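Local coordinates for protein beta-galactosidase (Bacteroides thetaiotaomicron, PDB 5MUJ) that is a glycoside hydrolase that binds oligosaccharide from the plant pectin rhamnogalacturonan II and probably removes arabinofuranose units from it, at residues 62-67 and 123-128; 73-78 and 92-97. All coordinates share one frame; numbering follows the deposited sequence.

Interaction 1. Residues 62-67 and 123-128; sequences CPTVFR and GGFPAL
Thr64 packs against Pro126, yet no direct hydrogen bond links the two strands: a water molecule carries the polar link between them. In this five-bladed beta-propeller, 62-67 and 123-128 lie on the first strands of two successive blades, which run in roughly the same direction at 29° and are too far apart to pair as a sheet. The water receives a hydrogen bond from Thr64 OG1 at 2.7 Å and gives its own two hydrogens to Cys62 O and Gly124 O, so three polar atoms between the blades are satisfied at once. Threonine suits this place because, with chi1 at -49°, OG1 points away from its own carbonyl carbon and both bonds the water and lies against Pro126 CD, at 3.8 Å; CG2 adds a further touch on the same proline ring, 3.9 Å from CD. The two side chains run alongside in opposed senses, a compact fit for short, largely apolar groups. Gly124 brings no side chain to the site; it offers its carbonyl to the water while its N is held by Thr92 OG1.

Toward the bound glycan, Cys62 meets the rim of the Phe125 ring, with CB 3.9 Å from CE1. Its sulfur also sits at the ring edge, SG being 5.4 Å from the centroid, a sulfur-aromatic contact. A rhamnose of the glycan lies about 6 Å from the Cys62 side chain, which places this packing just behind the ligand pocket. At the other end Phe66 crosses the proline nearly at a right angle, bringing its CE1 to 4.1 Å from Pro126 CG.

Interaction 2. Residues 73-78 and 92-97; sequences LMTYVV and TWIAES
Val78 and Trp93 meet at the tight end of this contact, partly exposed yet close-packed, where CG2 of the valine presses over a face of the indole, 3.3 Å from Trp93 CD1. Next to them, Trp93 CB sits over one face of the Tyr76 ring, 3.9 Å from its centroid, in a CH-pi contact. The two aromatic planes are nearly parallel, at 13°, but slid so far apart that they barely overlap, so the methylene rather than the indole covers the tyrosine. Tyr76 CG stands between its own backbone N and carbonyl carbon (chi1 64°), which lays the ring across the neighbouring strand; its edge then takes Ala95 CB, 4.0 Å from Tyr76 CE2. Alanine is small enough to fit beside that rim, and the tyrosine hydroxyl bonds to Thr105 OG1 on the next strand. An alanine in place of Tyr76 is likely to open a gap beneath Trp93 CB and beside Ala95 CB, and to leave Thr105 without that hydroxyl.

These residues belong to an antiparallel beta hairpin, the two middle strands of a four-stranded propeller blade. Met74, present as selenomethionine, with Ala95 and Tyr76 with Trp93 are its hydrogen-bonded pairs; the bond from Trp93 N to Tyr76 O is 2.8 Å long and almost straight, at 175°. On the opposite face from the aromatic rings, the beta-branched Thr75, Val77, Thr92 and Ile94 suit the extended backbone, and Thr75 CB lies 4.1 Å from Thr92 CG2.

Packing is looser at Glu96, whose side chain touches the other strand through its aliphatic base alone, CB to Leu73 CD2 at 4.1 Å. Beyond CG the chain runs out extended, and OE2 forms a salt bridge with Arg104.

How the interactions relate
The centres of the two interactions lie about 8 Å apart. Along the chain, interaction 2 is nested within the loop closed by interaction 1: strand 59-68 leads into the hairpin 71-79 and 90-97, strand 104-110 completes the blade, and strand 121-126 opens the next one. Interaction 2 therefore builds the interior of one propeller blade, whereas interaction 1 joins that blade to its successor. They meet directly, since Phe66 pairs with Leu73 inside the shared sheet and Thr92 OG1 reaches across to Gly124 N. Interaction 1 is the nearer to the bound glycan, with the hairpin lying behind it, farther from the chain's centre.

Interaction 1. Residues 62-67 and 123-128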
loop_
_atom_site.group_PDB
_atom_site.type_symbol
_atom_site.label_atom_id
_atom_site.label_comp_id
_atom_site.label_asym_id
_atom_site.label_seq_id
_atom_site.Cartn_x
_atom_site.Cartn_y
_atom_site.Cartn_z
ATOM N N CYS A 62 -1.544 6.111 -1.246
ATOM C CA CYS A 62 -0.553 5.113 -0.877
ATOM C C CYS A 62 0.254 5.496 0.351
ATOM O O CYS A 62 1.454 5.631 0.262
ATOM C CB CYS A 62 0.430 4.842 -2.027
ATOM S SG CYS A 62 -0.249 4.270 -3.597
ATOM N N PRO A 63 -0.437 5.742 1.497
ATOM C CA PRO A 63 0.251 5.993 2.723
ATOM C C PRO A 63 1.048 4.842 3.310
ATOM O O PRO A 63 0.579 3.679 3.336
ATOM C CB PRO A 63 -0.894 6.349 3.692
ATOM C CG PRO A 63 -2.042 5.528 3.187
ATOM C CD PRO A 63 -1.903 5.645 1.702
ATOM N N THR A 64 2.235 5.175 3.803
ATOM C CA THR A 64 2.973 4.296 4.681
ATOM C C THR A 64 3.354 5.134 5.900
ATOM O O THR A 64 4.015 6.168 5.754
ATOM C CB THR A 64 4.243 3.737 4.016
ATOM O OG1 THR A 64 3.926 3.212 2.731
ATOM C CG2 THR A 64 4.872 2.618 4.838
ATOM N N VAL A 65 2.930 4.687 7.071
ATOM C CA VAL A 65 3.153 5.476 8.317
ATOM C C VAL A 65 4.132 4.761 9.220
ATOM O O VAL A 65 4.027 3.563 9.466
ATOM C CB VAL A 65 1.858 5.797 9.102
ATOM C CG1 VAL A 65 2.177 6.515 10.447
ATOM C CG2 VAL A 65 0.916 6.646 8.275
ATOM N N PHE A 66 5.079 5.538 9.732
ATOM C CA PHE A 66 6.067 5.013 10.650
ATOM C C PHE A 66 6.549 6.080 11.645
ATOM O O PHE A 66 6.200 7.234 11.531
ATOM C CB PHE A 66 7.228 4.396 9.868
ATOM C CG PHE A 66 7.843 5.314 8.850
ATOM C CD1 PHE A 66 7.219 5.490 7.617
ATOM C CD2 PHE A 66 9.067 5.946 9.077
ATOM C CE1 PHE A 66 7.759 6.332 6.670
ATOM C CE2 PHE A 66 9.619 6.762 8.115
ATOM C CZ PHE A 66 8.971 6.934 6.902
ATOM N N ARG A 67 7.333 5.644 12.614
ATOM C CA ARG A 67 7.749 6.513 13.742
ATOM C C ARG A 67 9.277 6.512 13.848
ATOM O O ARG A 67 9.899 5.476 13.727
ATOM C CB ARG A 67 7.066 5.981 15.008
ATOM C CG ARG A 67 7.684 6.207 16.365
ATOM C CD ARG A 67 7.302 7.544 16.984
ATOM N NE ARG A 67 6.625 7.386 18.278
ATOM C CZ ARG A 67 7.155 6.879 19.398
ATOM N NH1 ARG A 67 8.418 6.450 19.442
ATOM N NH2 ARG A 67 6.402 6.788 20.494
ATOM N N GLY A 123 6.896 5.409 -7.331
ATOM C CA GLY A 123 5.916 5.379 -6.222
ATOM C C GLY A 123 6.339 4.410 -5.145
ATOM O O GLY A 123 6.147 3.207 -5.258
ATOM N N GLY A 124 6.768 4.921 -3.988
ATOM C CA GLY A 124 7.486 4.128 -3.005
ATOM C C GLY A 124 6.801 3.722 -1.722
ATOM O O GLY A 124 5.864 4.408 -1.235
ATOM N N PHE A 125 7.321 2.638 -1.120
ATOM C CA PHE A 125 6.732 1.952 -0.002
ATOM C C PHE A 125 7.870 1.501 0.924
ATOM O O PHE A 125 8.582 0.531 0.697
ATOM C CB PHE A 125 5.914 0.748 -0.411
ATOM C CG PHE A 125 4.988 1.012 -1.564
ATOM C CD1 PHE A 125 3.817 1.724 -1.406
ATOM C CD2 PHE A 125 5.334 0.572 -2.816
ATOM C CE1 PHE A 125 2.991 1.976 -2.498
ATOM C CE2 PHE A 125 4.537 0.807 -3.916
ATOM C CZ PHE A 125 3.364 1.525 -3.765
ATOM N N PRO A 126 8.127 2.251 1.993
ATOM C CA PRO A 126 9.194 1.809 2.862
ATOM C C PRO A 126 9.123 0.332 3.265
ATOM O O PRO A 126 8.029 -0.262 3.316
ATOM C CB PRO A 126 9.027 2.728 4.075
ATOM C CG PRO A 126 8.560 3.988 3.462
ATOM C CD PRO A 126 7.646 3.595 2.342
ATOM N N ALA A 127 10.306 -0.228 3.515
ATOM C CA ALA A 127 10.475 -1.637 3.797
ATOM C C ALA A 127 10.957 -1.904 5.193
ATOM O O ALA A 127 11.413 -0.995 5.920
ATOM C CB ALA A 127 11.470 -2.223 2.806
ATOM N N LEU A 128 10.818 -3.148 5.596
ATOM C CA LEU A 128 11.249 -3.673 6.846
ATOM C C LEU A 128 10.583 -2.943 8.041
ATOM O O LEU A 128 11.255 -2.622 9.033
ATOM C CB LEU A 128 12.772 -3.606 6.962
ATOM C CG LEU A 128 13.598 -4.057 5.748
ATOM C CD1 LEU A 128 15.069 -4.088 6.124
ATOM C CD2 LEU A 128 13.159 -5.401 5.192
HETATM O O HOH W 1 4.240 5.098 0.815
#

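Interaction 2. Residues 73-78 and 92-97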
loop_
_atom_site.group_PDB
_atom_site.type_symbol
_atom_site.label_atom_id
_atom_site.label_comp_id
_atom_site.label_asym_id
_atom_site.label_seq_id
_atom_site.Cartn_x
_atom_site.Cartn_y
_atom_site.Cartn_z
ATOM N N LEU A 73 5.924 9.812 10.682
ATOM C CA LEU A 73 6.253 10.097 9.297
ATOM C C LEU A 73 5.300 9.325 8.367
ATOM O O LEU A 73 4.810 8.287 8.769
ATOM C CB LEU A 73 7.694 9.696 9.070
ATOM C CG LEU A 73 8.705 10.445 9.946
ATOM C CD1 LEU A 73 10.042 9.751 9.882
ATOM C CD2 LEU A 73 8.810 11.883 9.492
HETATM N N MSE A 74 4.919 9.941 7.245
HETATM C CA MSE A 74 4.111 9.258 6.227
HETATM C C MSE A 74 4.720 9.498 4.875
HETATM O O MSE A 74 4.825 10.624 4.424
HETATM C CB MSE A 74 2.673 9.798 6.229
HETATM C CG MSE A 74 1.808 9.012 5.229
HETATM SE SE MSE A 74 0.233 10.051 4.765
HETATM C CE MSE A 74 -0.544 10.189 6.568
ATOM N N THR A 75 5.076 8.409 4.190
ATOM C CA THR A 75 5.374 8.539 2.735
ATOM C C THR A 75 4.075 8.370 1.977
ATOM O O THR A 75 3.166 7.738 2.460
ATOM C CB THR A 75 6.430 7.545 2.131
ATOM O OG1 THR A 75 6.081 6.175 2.420
ATOM C CG2 THR A 75 7.788 7.810 2.595
ATOM N N TYR A 76 3.983 9.056 0.849
ATOM C CA TYR A 76 2.826 8.963 -0.049
ATOM C C TYR A 76 3.218 9.267 -1.505
ATOM O O TYR A 76 4.280 9.810 -1.770
ATOM C CB TYR A 76 1.668 9.831 0.431
ATOM C CG TYR A 76 1.953 11.327 0.447
ATOM C CD1 TYR A 76 1.691 12.116 -0.672
ATOM C CD2 TYR A 76 2.438 11.965 1.612
ATOM C CE1 TYR A 76 1.959 13.474 -0.693
ATOM C CE2 TYR A 76 2.695 13.346 1.611
ATOM C CZ TYR A 76 2.407 14.096 0.495
ATOM O OH TYR A 76 2.647 15.448 0.470
ATOM N N VAL A 77 2.369 8.842 -2.440
ATOM C CA VAL A 77 2.649 9.100 -3.830
ATOM C C VAL A 77 1.743 10.233 -4.330
ATOM O O VAL A 77 0.609 10.421 -3.856
ATOM C CB VAL A 77 2.515 7.823 -4.710
ATOM C CG1 VAL A 77 3.420 6.738 -4.120
ATOM C CG2 VAL A 77 1.053 7.371 -4.856
ATOM N N VAL A 78 2.278 10.999 -5.254
ATOM C CA VAL A 78 1.579 12.043 -5.932
ATOM C C VAL A 78 1.598 11.720 -7.458
ATOM O O VAL A 78 2.653 11.436 -8.059
ATOM C CB VAL A 78 2.256 13.406 -5.706
ATOM C CG1 VAL A 78 1.659 14.471 -6.604
ATOM C CG2 VAL A 78 2.156 13.838 -4.229
ATOM N N THR A 92 7.267 10.237 -4.985
ATOM C CA THR A 92 7.026 9.890 -3.616
ATOM C C THR A 92 7.498 11.080 -2.774
ATOM O O THR A 92 8.600 11.624 -2.933
ATOM C CB THR A 92 7.745 8.631 -3.213
ATOM O OG1 THR A 92 7.422 7.586 -4.144
ATOM C CG2 THR A 92 7.366 8.168 -1.802
ATOM N N TRP A 93 6.603 11.431 -1.855
ATOM C CA TRP A 93 6.788 12.542 -0.908
ATOM C C TRP A 93 6.738 11.972 0.521
ATOM O O TRP A 93 6.287 10.857 0.801
ATOM C CB TRP A 93 5.683 13.595 -1.110
ATOM C CG TRP A 93 5.689 14.295 -2.410
ATOM C CD1 TRP A 93 5.446 13.735 -3.648
ATOM C CD2 TRP A 93 5.931 15.671 -2.657
ATOM N NE1 TRP A 93 5.536 14.678 -4.646
ATOM C CE2 TRP A 93 5.834 15.887 -4.066
ATOM C CE3 TRP A 93 6.235 16.753 -1.825
ATOM C CZ2 TRP A 93 6.027 17.135 -4.643
ATOM C CZ3 TRP A 93 6.446 17.975 -2.396
ATOM C CH2 TRP A 93 6.309 18.188 -3.769
ATOM N N ILE A 94 7.117 12.839 1.434
ATOM C CA ILE A 94 7.092 12.548 2.889
ATOM C C ILE A 94 6.465 13.720 3.681
ATOM O O ILE A 94 6.710 14.880 3.379
ATOM C CB ILE A 94 8.478 12.109 3.423
ATOM C CG1 ILE A 94 8.372 11.408 4.769
ATOM C CG2 ILE A 94 9.451 13.283 3.539
ATOM C CD1 ILE A 94 9.644 10.733 5.222
ATOM N N ALA A 95 5.661 13.350 4.675
ATOM C CA ALA A 95 5.060 14.336 5.550
ATOM C C ALA A 95 5.289 13.901 6.965
ATOM O O ALA A 95 5.559 12.750 7.285
ATOM C CB ALA A 95 3.580 14.478 5.312
ATOM N N GLU A 96 5.296 14.903 7.835
ATOM C CA GLU A 96 5.462 14.637 9.276
ATOM C C GLU A 96 4.233 15.054 10.125
ATOM O O GLU A 96 3.405 15.840 9.684
ATOM C CB GLU A 96 6.708 15.338 9.841
ATOM C CG GLU A 96 6.639 16.867 9.836
ATOM C CD GLU A 96 7.807 17.546 10.488
ATOM O OE1 GLU A 96 8.919 16.996 10.541
ATOM O OE2 GLU A 96 7.585 18.664 10.964
ATOM N N SER A 97 4.152 14.456 11.314
ATOM C CA SER A 97 3.087 14.705 12.311
ATOM C C SER A 97 3.579 14.428 13.713
ATOM O O SER A 97 4.396 13.516 13.967
ATOM C CB SER A 97 1.874 13.808 12.056
ATOM O OG SER A 97 0.854 14.031 13.021
#